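Chitinase (Paenibacillus sp. FPU-7, PDB 5GZT) probably hydrolyses internal beta-1,4 linkages of chitin and chitodextrins at random, as an endo-acting glycoside hydrolase family 18 chitinase with two TIM-barrel catalytic domains. Local coordinates at residues B[406-411]-B[427-432]; B[849-854]-B[885-890]; B[1015-1020]-B[1109-1114]. One frame throughout, in Å; residues are numbered along the deposited sequence.

Interaction 1. Residues B[406-411]-B[427-432]; sequences LDWEYP and ANFTAL
The tail of the family 18 signature DxxDxDxE, at the end of strand 403-407 of the first TIM barrel, and the residues just after it set L406, W408 and P411 against F429 and L432 of helix 425-447. The chain alternates here: L406 and W408 face the helix, while D407 turns its side chain away from it, hydrogen-bonded to Y282. E409 sits where family 18 enzymes carry their acid catalyst and is followed by a cis peptide bond. No hydrogen bond joins the two segments, and apolar packing does all the work. F429 is central: with CG anti to the backbone N (chi1 -175°) it reaches from the helix into the three residues opposite. W408 approaches it obliquely, CE3 lying 3.6 Å from F429 CD1, and the planes of the indole six-membered ring and the phenyl stand at 75° with centroids 5.3 Å apart. P411 CG lies over one face of F429, 4.2 Å from CD2; it also sits above the W408 ring, and F375 stacks with that indole. L406 comes in at the phenyl edge, its CD1 4.2 Å from F429 CE1, and the same methyl touches L432 CD2, also at 4.2 Å.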
ATOM      1  N   LEU B 406     -12.609  -5.468  -5.866  1.00 29.18           N
ATOM      2  CA  LEU B 406     -14.041  -5.294  -5.644  1.00 29.38           C
ATOM      3  C   LEU B 406     -14.312  -4.988  -4.214  1.00 30.33           C
ATOM      4  O   LEU B 406     -13.813  -5.709  -3.333  1.00 27.80           O
ATOM      5  CB  LEU B 406     -14.823  -6.542  -5.949  1.00 31.60           C
ATOM      6  CG  LEU B 406     -14.714  -7.204  -7.357  1.00 34.10           C
ATOM      7  CD1 LEU B 406     -15.802  -8.247  -7.440  1.00 32.73           C
ATOM      8  CD2 LEU B 406     -14.850  -6.168  -8.447  1.00 38.10           C
ATOM      9  N   ASP B 407     -15.163  -3.984  -3.980  1.00 28.20           N
ATOM     10  CA  ASP B 407     -15.647  -3.607  -2.653  1.00 31.75           C
ATOM     11  C   ASP B 407     -17.133  -3.708  -2.636  1.00 33.31           C
ATOM     12  O   ASP B 407     -17.868  -2.659  -2.702  1.00 29.81           O
ATOM     13  CB  ASP B 407     -15.184  -2.163  -2.215  1.00 31.81           C
ATOM     14  CG  ASP B 407     -13.682  -1.997  -2.227  1.00 36.64           C
ATOM     15  OD1 ASP B 407     -12.982  -3.011  -2.581  1.00 34.34           O
ATOM     16  OD2 ASP B 407     -13.170  -0.858  -1.898  1.00 36.41           O
ATOM     17  N   TRP B 408     -17.626  -4.942  -2.501  1.00 30.60           N
ATOM     18  CA  TRP B 408     -19.061  -5.114  -2.362  1.00 29.58           C
ATOM     19  C   TRP B 408     -19.458  -5.073  -0.927  1.00 27.94           C
ATOM     20  O   TRP B 408     -18.993  -5.879  -0.065  1.00 27.75           O
ATOM     21  CB  TRP B 408     -19.453  -6.418  -3.060  1.00 32.04           C
ATOM     22  CG  TRP B 408     -20.857  -6.994  -3.043  1.00 34.38           C
ATOM     23  CD1 TRP B 408     -21.967  -6.601  -2.358  1.00 38.09           C
ATOM     24  CD2 TRP B 408     -21.230  -8.175  -3.767  1.00 36.64           C
ATOM     25  NE1 TRP B 408     -23.007  -7.479  -2.614  1.00 36.35           N
ATOM     26  CE2 TRP B 408     -22.557  -8.470  -3.439  1.00 36.12           C
ATOM     27  CE3 TRP B 408     -20.528  -9.027  -4.654  1.00 38.95           C
ATOM     28  CZ2 TRP B 408     -23.243  -9.549  -3.991  1.00 38.74           C
ATOM     29  CZ3 TRP B 408     -21.215 -10.159  -5.178  1.00 40.96           C
ATOM     30  CH2 TRP B 408     -22.550 -10.381  -4.846  1.00 40.26           C
ATOM     31  N   GLU B 409     -20.379  -4.164  -0.635  1.00 33.67           N
ATOM     32  CA  GLU B 409     -20.692  -3.810   0.743  1.00 30.02           C
ATOM     33  C   GLU B 409     -22.167  -3.985   1.009  1.00 32.17           C
ATOM     34  O   GLU B 409     -22.914  -3.049   1.011  1.00 32.74           O
ATOM     35  CB  GLU B 409     -20.149  -2.389   1.094  1.00 33.21           C
ATOM     36  CG  GLU B 409     -18.667  -2.185   0.709  1.00 32.73           C
ATOM     37  CD  GLU B 409     -18.009  -0.920   1.296  1.00 30.12           C
ATOM     38  OE1 GLU B 409     -18.598  -0.333   2.193  1.00 29.63           O
ATOM     39  OE2 GLU B 409     -16.893  -0.542   0.866  1.00 29.41           O
ATOM     40  N   TYR B 410     -22.635  -5.195   1.283  1.00 36.52           N
ATOM     41  CA  TYR B 410     -21.880  -6.450   1.364  1.00 38.18           C
ATOM     42  C   TYR B 410     -22.821  -7.627   0.910  1.00 40.95           C
ATOM     43  O   TYR B 410     -24.048  -7.563   1.100  1.00 37.98           O
ATOM     44  CB  TYR B 410     -21.456  -6.729   2.821  1.00 39.55           C
ATOM     45  CG  TYR B 410     -20.774  -5.569   3.560  1.00 39.41           C
ATOM     46  CD1 TYR B 410     -19.390  -5.387   3.493  1.00 40.94           C
ATOM     47  CD2 TYR B 410     -21.528  -4.673   4.317  1.00 43.06           C
ATOM     48  CE1 TYR B 410     -18.768  -4.334   4.167  1.00 42.03           C
ATOM     49  CE2 TYR B 410     -20.929  -3.630   5.000  1.00 45.65           C
ATOM     50  CZ  TYR B 410     -19.545  -3.466   4.925  1.00 45.68           C
ATOM     51  OH  TYR B 410     -18.971  -2.410   5.592  1.00 44.99           O
ATOM     52  N   PRO B 411     -22.245  -8.726   0.420  1.00 36.31           N
ATOM     53  CA  PRO B 411     -23.027  -9.950   0.121  1.00 37.55           C
ATOM     54  C   PRO B 411     -24.048 -10.324   1.189  1.00 37.26           C
ATOM     55  O   PRO B 411     -23.771 -10.221   2.371  1.00 37.89           O
ATOM     56  CB  PRO B 411     -21.948 -11.029  -0.002  1.00 34.26           C
ATOM     57  CG  PRO B 411     -20.804 -10.286  -0.518  1.00 35.92           C
ATOM     58  CD  PRO B 411     -20.823  -8.941   0.179  1.00 33.15           C
ATOM     59  N   ALA B 427     -22.402 -17.769  -2.824  1.00 45.48           N
ATOM     60  CA  ALA B 427     -21.726 -18.540  -3.928  1.00 39.39           C
ATOM     61  C   ALA B 427     -21.479 -17.675  -5.169  1.00 34.18           C
ATOM     62  O   ALA B 427     -20.489 -17.840  -5.912  1.00 36.30           O
ATOM     63  CB  ALA B 427     -22.570 -19.789  -4.309  1.00 42.29           C
ATOM     64  N   ASN B 428     -22.364 -16.721  -5.405  1.00 35.48           N
ATOM     65  CA  ASN B 428     -22.227 -15.887  -6.597  1.00 34.79           C
ATOM     66  C   ASN B 428     -20.955 -15.066  -6.578  1.00 38.79           C
ATOM     67  O   ASN B 428     -20.267 -14.897  -7.641  1.00 43.30           O
ATOM     68  CB  ASN B 428     -23.501 -15.006  -6.787  1.00 39.10           C
ATOM     69  CG  ASN B 428     -24.746 -15.839  -7.263  1.00 46.55           C
ATOM     70  OD1 ASN B 428     -24.611 -17.022  -7.566  1.00 47.91           O
ATOM     71  ND2 ASN B 428     -25.934 -15.231  -7.302  1.00 41.16           N
ATOM     72  N   PHE B 429     -20.617 -14.545  -5.378  1.00 38.84           N
ATOM     73  CA  PHE B 429     -19.366 -13.748  -5.217  1.00 33.79           C
ATOM     74  C   PHE B 429     -18.188 -14.664  -5.593  1.00 30.20           C
ATOM     75  O   PHE B 429     -17.236 -14.300  -6.351  1.00 32.37           O
ATOM     76  CB  PHE B 429     -19.331 -13.215  -3.736  1.00 37.50           C
ATOM     77  CG  PHE B 429     -18.181 -12.264  -3.406  1.00 36.76           C
ATOM     78  CD1 PHE B 429     -17.773 -11.251  -4.297  1.00 41.28           C
ATOM     79  CD2 PHE B 429     -17.552 -12.337  -2.156  1.00 34.71           C
ATOM     80  CE1 PHE B 429     -16.750 -10.360  -3.953  1.00 37.18           C
ATOM     81  CE2 PHE B 429     -16.545 -11.451  -1.823  1.00 35.71           C
ATOM     82  CZ  PHE B 429     -16.129 -10.487  -2.730  1.00 34.92           C
ATOM     83  N   THR B 430     -18.243 -15.897  -5.128  1.00 32.64           N
ATOM     84  CA  THR B 430     -17.149 -16.855  -5.458  1.00 37.04           C
ATOM     85  C   THR B 430     -16.954 -17.052  -6.964  1.00 34.46           C
ATOM     86  O   THR B 430     -15.824 -16.974  -7.535  1.00 36.83           O
ATOM     87  CB  THR B 430     -17.425 -18.216  -4.764  1.00 39.76           C
ATOM     88  OG1 THR B 430     -17.437 -18.022  -3.341  1.00 38.49           O
ATOM     89  CG2 THR B 430     -16.357 -19.251  -5.159  1.00 40.46           C
ATOM     90  N   ALA B 431     -18.085 -17.270  -7.623  1.00 39.39           N
ATOM     91  CA  ALA B 431     -18.101 -17.477  -9.101  1.00 39.25           C
ATOM     92  C   ALA B 431     -17.619 -16.235  -9.848  1.00 39.42           C
ATOM     93  O   ALA B 431     -16.787 -16.309 -10.764  1.00 36.52           O
ATOM     94  CB  ALA B 431     -19.521 -17.845  -9.525  1.00 38.15           C
ATOM     95  N   LEU B 432     -18.105 -15.066  -9.410  1.00 37.45           N
ATOM     96  CA  LEU B 432     -17.659 -13.821 -10.034  1.00 37.47           C
ATOM     97  C   LEU B 432     -16.158 -13.651  -9.940  1.00 35.95           C
ATOM     98  O   LEU B 432     -15.472 -13.277 -10.906  1.00 34.63           O
ATOM     99  CB  LEU B 432     -18.437 -12.618  -9.426  1.00 40.44           C
ATOM    100  CG  LEU B 432     -18.003 -11.207  -9.761  1.00 42.94           C
ATOM    101  CD1 LEU B 432     -17.864 -10.937 -11.262  1.00 48.80           C
ATOM    102  CD2 LEU B 432     -19.040 -10.284  -9.122  1.00 45.63           C
TER

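Interaction 2. Residues B[849-854]-B[885-890]; sequences VLVSIG and YGFDGI
D888 and V849 grip each other through two nearly straight hydrogen bonds: D888 N donates to V849 O at 2.8 Å, and V849 N donates to D888 OD2 at 3.0 Å, meeting the carboxylate on its anti side. That carboxylate belongs to the first aspartate of this domain's DxxDxDxE signature and also forms salt bridges, OD2 with K841 and OD1 with K935. Farther along, where the segments run as parallel strands, V851 N bonds to G889 O at 3.2 Å from above the carbonyl plane. Packing gathers on F887, which follows the Schellman motif that ends helix 868-884, with G886 as its C-prime residue. F887 CG is beside the backbone N (chi1 -71°), which carries the ring across the strand: V851 CB stands 3.6 Å above the ring centroid, almost on its normal, in a CH-pi contact, while V849 O meets the ring edge 3.4 Å from CD1. Replacing F887 with an alanine would probably open a gap beneath V851 and leave F834 without the ring it meets. I853 CD1 reaches I890 CG2 at 3.9 Å. Strand 889-893 is thus pinned at its start by a paired backbone and carboxylate grip, the aspartate charge probably balanced by two lysines.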
ATOM      1  N   VAL B 849      30.872  46.248   7.580  1.00 16.23           N
ATOM      2  CA  VAL B 849      31.187  46.042   6.184  1.00 15.70           C
ATOM      3  C   VAL B 849      32.324  45.034   6.086  1.00 15.43           C
ATOM      4  O   VAL B 849      33.427  45.325   6.530  1.00 17.11           O
ATOM      5  CB  VAL B 849      31.646  47.362   5.569  1.00 18.04           C
ATOM      6  CG1 VAL B 849      31.779  47.200   4.097  1.00 18.14           C
ATOM      7  CG2 VAL B 849      30.632  48.464   5.882  1.00 19.17           C
ATOM      8  N   LEU B 850      32.075  43.914   5.417  1.00 13.97           N
ATOM      9  CA  LEU B 850      33.026  42.850   5.291  1.00 15.50           C
ATOM     10  C   LEU B 850      33.457  42.814   3.828  1.00 15.89           C
ATOM     11  O   LEU B 850      32.736  43.210   2.912  1.00 15.28           O
ATOM     12  CB  LEU B 850      32.413  41.504   5.642  1.00 16.37           C
ATOM     13  CG  LEU B 850      32.116  41.198   7.111  1.00 16.95           C
ATOM     14  CD1 LEU B 850      30.733  41.699   7.414  1.00 18.83           C
ATOM     15  CD2 LEU B 850      32.147  39.679   7.277  1.00 17.70           C
ATOM     16  N   VAL B 851      34.656  42.325   3.606  1.00 17.08           N
ATOM     17  CA  VAL B 851      35.104  42.030   2.246  1.00 15.55           C
ATOM     18  C   VAL B 851      34.824  40.588   1.921  1.00 14.97           C
ATOM     19  O   VAL B 851      35.198  39.718   2.689  1.00 12.66           O
ATOM     20  CB  VAL B 851      36.611  42.411   2.044  1.00 16.69           C
ATOM     21  CG1 VAL B 851      37.584  41.688   3.014  1.00 16.23           C
ATOM     22  CG2 VAL B 851      37.047  42.069   0.651  1.00 16.56           C
ATOM     23  N   SER B 852      34.117  40.336   0.804  1.00 14.59           N
ATOM     24  CA  SER B 852      33.926  39.025   0.321  1.00 15.66           C
ATOM     25  C   SER B 852      35.054  38.721  -0.643  1.00 16.65           C
ATOM     26  O   SER B 852      35.160  39.370  -1.696  1.00 16.55           O
ATOM     27  CB  SER B 852      32.597  38.863  -0.410  1.00 15.74           C
ATOM     28  OG  SER B 852      31.538  39.051   0.510  1.00 17.99           O
ATOM     29  N   ILE B 853      35.781  37.659  -0.344  1.00 15.22           N
ATOM     30  CA  ILE B 853      36.808  37.136  -1.196  1.00 15.26           C
ATOM     31  C   ILE B 853      36.297  35.956  -1.897  1.00 15.05           C
ATOM     32  O   ILE B 853      35.898  34.972  -1.270  1.00 13.58           O
ATOM     33  CB  ILE B 853      38.047  36.698  -0.340  1.00 15.15           C
ATOM     34  CG1 ILE B 853      38.507  37.881   0.536  1.00 16.21           C
ATOM     35  CG2 ILE B 853      39.215  36.296  -1.235  1.00 16.86           C
ATOM     36  CD1 ILE B 853      39.678  37.607   1.496  1.00 15.54           C
ATOM     37  N   GLY B 854      36.321  36.025  -3.221  1.00 15.15           N
ATOM     38  CA  GLY B 854      35.959  34.944  -4.096  1.00 14.65           C
ATOM     39  C   GLY B 854      34.819  35.265  -4.989  1.00 17.31           C
ATOM     40  O   GLY B 854      34.805  36.332  -5.640  1.00 17.28           O
ATOM     41  N   TYR B 885      41.763  48.664   3.563  1.00 21.05           N
ATOM     42  CA  TYR B 885      40.535  49.295   3.069  1.00 21.37           C
ATOM     43  C   TYR B 885      39.417  49.482   4.074  1.00 22.24           C
ATOM     44  O   TYR B 885      38.282  49.817   3.711  1.00 24.39           O
ATOM     45  CB  TYR B 885      40.103  48.541   1.804  1.00 21.68           C
ATOM     46  CG  TYR B 885      41.238  48.582   0.771  1.00 22.00           C
ATOM     47  CD1 TYR B 885      41.703  49.818   0.237  1.00 26.42           C
ATOM     48  CD2 TYR B 885      41.860  47.433   0.356  1.00 24.43           C
ATOM     49  CE1 TYR B 885      42.732  49.851  -0.716  1.00 25.21           C
ATOM     50  CE2 TYR B 885      42.877  47.439  -0.551  1.00 22.84           C
ATOM     51  CZ  TYR B 885      43.296  48.643  -1.113  1.00 25.07           C
ATOM     52  OH  TYR B 885      44.325  48.556  -2.053  1.00 27.42           O
ATOM     53  N   GLY B 886      39.723  49.328   5.352  1.00 20.00           N
ATOM     54  CA  GLY B 886      38.754  49.722   6.357  1.00 20.54           C
ATOM     55  C   GLY B 886      37.586  48.712   6.581  1.00 19.72           C
ATOM     56  O   GLY B 886      36.545  49.091   7.023  1.00 17.75           O
ATOM     57  N   PHE B 887      37.796  47.451   6.307  1.00 18.03           N
ATOM     58  CA  PHE B 887      36.760  46.384   6.553  1.00 16.78           C
ATOM     59  C   PHE B 887      36.654  45.948   7.991  1.00 15.90           C
ATOM     60  O   PHE B 887      37.637  46.024   8.785  1.00 17.48           O
ATOM     61  CB  PHE B 887      37.017  45.213   5.586  1.00 15.86           C
ATOM     62  CG  PHE B 887      36.692  45.551   4.168  1.00 16.58           C
ATOM     63  CD1 PHE B 887      35.398  45.698   3.761  1.00 18.03           C
ATOM     64  CD2 PHE B 887      37.726  45.787   3.226  1.00 19.36           C
ATOM     65  CE1 PHE B 887      35.081  45.938   2.447  1.00 19.16           C
ATOM     66  CE2 PHE B 887      37.427  46.132   1.943  1.00 18.29           C
ATOM     67  CZ  PHE B 887      36.091  46.253   1.558  1.00 18.10           C
ATOM     68  N   ASP B 888      35.481  45.414   8.359  1.00 17.51           N
ATOM     69  CA  ASP B 888      35.158  44.967   9.726  1.00 15.64           C
ATOM     70  C   ASP B 888      35.128  43.418   9.844  1.00 16.31           C
ATOM     71  O   ASP B 888      34.826  42.860  10.923  1.00 13.76           O
ATOM     72  CB  ASP B 888      33.796  45.504  10.130  1.00 19.42           C
ATOM     73  CG  ASP B 888      33.722  47.022  10.025  1.00 18.29           C
ATOM     74  OD1 ASP B 888      34.640  47.634  10.445  1.00 19.28           O
ATOM     75  OD2 ASP B 888      32.763  47.567   9.444  1.00 18.18           O
ATOM     76  N   GLY B 889      35.514  42.755   8.759  1.00 12.85           N
ATOM     77  CA  GLY B 889      35.600  41.318   8.739  1.00 12.79           C
ATOM     78  C   GLY B 889      35.815  40.788   7.359  1.00 11.92           C
ATOM     79  O   GLY B 889      36.055  41.578   6.417  1.00 12.66           O
ATOM     80  N   ILE B 890      35.916  39.478   7.270  1.00 11.53           N
ATOM     81  CA  ILE B 890      36.161  38.774   6.024  1.00 11.58           C
ATOM     82  C   ILE B 890      35.052  37.702   5.789  1.00 12.86           C
ATOM     83  O   ILE B 890      34.708  36.893   6.667  1.00 12.38           O
ATOM     84  CB  ILE B 890      37.574  38.101   6.062  1.00 12.01           C
ATOM     85  CG1 ILE B 890      38.668  39.142   5.987  1.00 14.71           C
ATOM     86  CG2 ILE B 890      37.772  37.152   4.882  1.00 12.95           C
ATOM     87  CD1 ILE B 890      40.029  38.615   6.442  1.00 16.97           C
TER

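Interaction 3. Residues B[1015-1020]-B[1109-1114]; sequences LVIGGA and RGVMFW
V1016 and M1112 make the tight spot of this strand pair, crossing at about a right angle with V1016 CG1 3.5 Å from M1112 CB, closer than usual. M1112 then bends at chi2 and chi3 (-83° and -82°), which folds its end back over the neighbouring strand and lays CE 3.7 Å from G1018 CA; even a CB on G1018 would probably collide with that methyl. On the other face of the sheet I1017 and V1111 lie side by side, CG2 to CG2 at 3.7 Å. The backbones are laced by five hydrogen bonds, the straightest from G1019 N to M1112 O at 2.8 Å. The side chains at the two ends are looser. R1109 touches V1016 CG2 with its CB at 4.0 Å, but its chain leads off to G763 O, which NH1 binds. At the far end the indole of the partly exposed W1114 also departs from the pair and meets Y769; in family 18 relatives a tryptophan ending this strand floors the substrate cleft. Neighbouring parallel strands inclined at 37° build the twisted wall of a TIM barrel, and 1110-1114, its last strand, closes the ring by pairing with the first, 765-771.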
ATOM      1  N   LEU B1015      23.105  30.544  10.838  1.00 13.94           N
ATOM      2  CA  LEU B1015      22.528  30.473   9.513  1.00 15.15           C
ATOM      3  C   LEU B1015      21.842  31.771   9.111  1.00 14.49           C
ATOM      4  O   LEU B1015      21.158  32.385   9.892  1.00 16.16           O
ATOM      5  CB  LEU B1015      21.513  29.322   9.392  1.00 15.24           C
ATOM      6  CG  LEU B1015      22.118  27.912   9.548  1.00 16.23           C
ATOM      7  CD1 LEU B1015      21.008  26.829   9.621  1.00 16.85           C
ATOM      8  CD2 LEU B1015      23.060  27.629   8.421  1.00 16.87           C
ATOM      9  N   VAL B1016      22.022  32.137   7.864  1.00 13.40           N
ATOM     10  CA  VAL B1016      21.431  33.318   7.326  1.00 14.49           C
ATOM     11  C   VAL B1016      20.672  32.896   6.068  1.00 15.91           C
ATOM     12  O   VAL B1016      21.260  32.272   5.175  1.00 15.75           O
ATOM     13  CB  VAL B1016      22.486  34.413   7.009  1.00 14.30           C
ATOM     14  CG1 VAL B1016      21.803  35.629   6.366  1.00 15.57           C
ATOM     15  CG2 VAL B1016      23.133  34.868   8.303  1.00 13.71           C
ATOM     16  N   ILE B1017      19.387  33.285   5.991  1.00 14.94           N
ATOM     17  CA  ILE B1017      18.551  32.893   4.835  1.00 15.54           C
ATOM     18  C   ILE B1017      18.740  33.919   3.719  1.00 15.94           C
ATOM     19  O   ILE B1017      18.915  35.096   3.969  1.00 17.63           O
ATOM     20  CB  ILE B1017      17.058  32.777   5.212  1.00 16.24           C
ATOM     21  CG1 ILE B1017      16.250  32.213   4.050  1.00 16.88           C
ATOM     22  CG2 ILE B1017      16.543  34.147   5.655  1.00 17.35           C
ATOM     23  CD1 ILE B1017      14.755  31.852   4.384  1.00 18.16           C
ATOM     24  N   GLY B1018      18.761  33.423   2.478  1.00 18.13           N
ATOM     25  CA  GLY B1018      19.157  34.206   1.327  1.00 19.54           C
ATOM     26  C   GLY B1018      17.937  34.553   0.429  1.00 19.66           C
ATOM     27  O   GLY B1018      17.121  33.668   0.079  1.00 20.27           O
ATOM     28  N   GLY B1019      17.825  35.826   0.127  1.00 20.22           N
ATOM     29  CA  GLY B1019      16.910  36.339  -0.900  1.00 22.68           C
ATOM     30  C   GLY B1019      17.672  36.743  -2.185  1.00 26.45           C
ATOM     31  O   GLY B1019      18.850  37.241  -2.133  1.00 20.77           O
ATOM     32  N   ALA B1020      16.994  36.585  -3.342  1.00 24.72           N
ATOM     33  CA  ALA B1020      17.595  36.898  -4.652  1.00 26.33           C
ATOM     34  C   ALA B1020      16.790  38.037  -5.263  1.00 27.94           C
ATOM     35  O   ALA B1020      15.560  37.912  -5.440  1.00 29.35           O
ATOM     36  CB  ALA B1020      17.485  35.710  -5.548  1.00 27.33           C
ATOM     37  N   ARG B1109      20.195  33.605  12.291  1.00 16.11           N
ATOM     38  CA  ARG B1109      20.938  34.844  12.573  1.00 15.90           C
ATOM     39  C   ARG B1109      20.280  36.042  11.862  1.00 14.55           C
ATOM     40  O   ARG B1109      20.301  37.127  12.403  1.00 16.06           O
ATOM     41  CB  ARG B1109      22.406  34.775  12.198  1.00 15.94           C
ATOM     42  CG  ARG B1109      23.240  35.951  12.673  1.00 16.82           C
ATOM     43  CD  ARG B1109      23.402  35.884  14.158  1.00 16.86           C
ATOM     44  NE  ARG B1109      23.879  37.110  14.801  1.00 21.05           N
ATOM     45  CZ  ARG B1109      23.155  38.135  15.211  1.00 21.92           C
ATOM     46  NH1 ARG B1109      21.828  38.202  14.981  1.00 22.69           N
ATOM     47  NH2 ARG B1109      23.749  39.133  15.860  1.00 19.96           N
ATOM     48  N   GLY B1110      19.770  35.835  10.663  1.00 14.07           N
ATOM     49  CA  GLY B1110      19.179  36.924   9.901  1.00 13.60           C
ATOM     50  C   GLY B1110      18.917  36.584   8.468  1.00 14.29           C
ATOM     51  O   GLY B1110      18.764  35.386   8.140  1.00 16.42           O
ATOM     52  N   VAL B1111      18.924  37.609   7.616  1.00 13.04           N
ATOM     53  CA  VAL B1111      18.629  37.502   6.242  1.00 13.23           C
ATOM     54  C   VAL B1111      19.727  38.242   5.474  1.00 14.35           C
ATOM     55  O   VAL B1111      20.166  39.272   5.933  1.00 14.38           O
ATOM     56  CB  VAL B1111      17.269  38.229   5.900  1.00 15.59           C
ATOM     57  CG1 VAL B1111      16.971  38.090   4.428  1.00 17.47           C
ATOM     58  CG2 VAL B1111      16.123  37.645   6.783  1.00 17.88           C
ATOM     59  N   MET B1112      20.012  37.753   4.255  1.00 14.12           N
ATOM     60  CA  MET B1112      20.921  38.286   3.362  1.00 17.72           C
ATOM     61  C   MET B1112      20.272  38.383   2.003  1.00 18.72           C
ATOM     62  O   MET B1112      19.366  37.566   1.664  1.00 17.92           O
ATOM     63  CB  MET B1112      22.008  37.222   3.303  1.00 23.12           C
ATOM     64  CG  MET B1112      22.875  37.156   2.158  1.00 26.92           C
ATOM     65  SD  MET B1112      22.500  36.354   0.631  1.00 21.76           S
ATOM     66  CE  MET B1112      22.807  34.618   0.731  1.00 24.47           C
ATOM     67  N   PHE B1113      20.741  39.287   1.148  1.00 17.77           N
ATOM     68  CA  PHE B1113      20.286  39.216  -0.222  1.00 18.77           C
ATOM     69  C   PHE B1113      21.388  39.577  -1.210  1.00 19.19           C
ATOM     70  O   PHE B1113      22.293  40.308  -0.846  1.00 16.36           O
ATOM     71  CB  PHE B1113      19.071  40.145  -0.447  1.00 16.84           C
ATOM     72  CG  PHE B1113      19.374  41.574  -0.135  1.00 16.96           C
ATOM     73  CD1 PHE B1113      19.223  42.073   1.125  1.00 17.62           C
ATOM     74  CD2 PHE B1113      19.856  42.417  -1.109  1.00 18.91           C
ATOM     75  CE1 PHE B1113      19.574  43.379   1.418  1.00 19.77           C
ATOM     76  CE2 PHE B1113      20.207  43.731  -0.806  1.00 16.39           C
ATOM     77  CZ  PHE B1113      20.065  44.213   0.427  1.00 18.20           C
ATOM     78  N   TRP B1114      21.235  39.054  -2.423  1.00 16.63           N
ATOM     79  CA  TRP B1114      22.042  39.375  -3.576  1.00 19.34           C
ATOM     80  C   TRP B1114      21.130  40.020  -4.643  1.00 21.14           C
ATOM     81  O   TRP B1114      20.199  39.327  -5.084  1.00 22.55           O
ATOM     82  CB  TRP B1114      22.664  38.109  -4.130  1.00 19.70           C
ATOM     83  CG  TRP B1114      23.493  38.341  -5.348  1.00 21.55           C
ATOM     84  CD1 TRP B1114      23.016  38.636  -6.630  1.00 25.65           C
ATOM     85  CD2 TRP B1114      24.932  38.412  -5.443  1.00 24.00           C
ATOM     86  NE1 TRP B1114      24.072  38.892  -7.481  1.00 27.95           N
ATOM     87  CE2 TRP B1114      25.250  38.718  -6.801  1.00 24.50           C
ATOM     88  CE3 TRP B1114      25.979  38.184  -4.536  1.00 26.04           C
ATOM     89  CZ2 TRP B1114      26.527  38.816  -7.247  1.00 24.52           C
ATOM     90  CZ3 TRP B1114      27.299  38.331  -4.977  1.00 24.75           C
ATOM     91  CH2 TRP B1114      27.556  38.614  -6.315  1.00 29.11           C
TER

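In the fold
Interaction 1 belongs to the first family 18 barrel, interactions 2 and 3 to the second. Their centres lie about 77 Å (1 to 2) and 61 Å (1 to 3) apart, on opposite sides of the chain's centre. Interactions 2 and 3 belong to the same barrel sheet but to opposite parts of it, strands three and four against seven and eight, with centres about 17 Å apart. The signature links the domains: interaction 1 takes in its last residue, E409, probably the acid catalyst as in family 18 enzymes, interaction 2 its opening aspartate, D888, about 5 Å from a phosphate ion probably left by crystallisation. The sodium site, E44, T50, F52 and S72, involves none of the three.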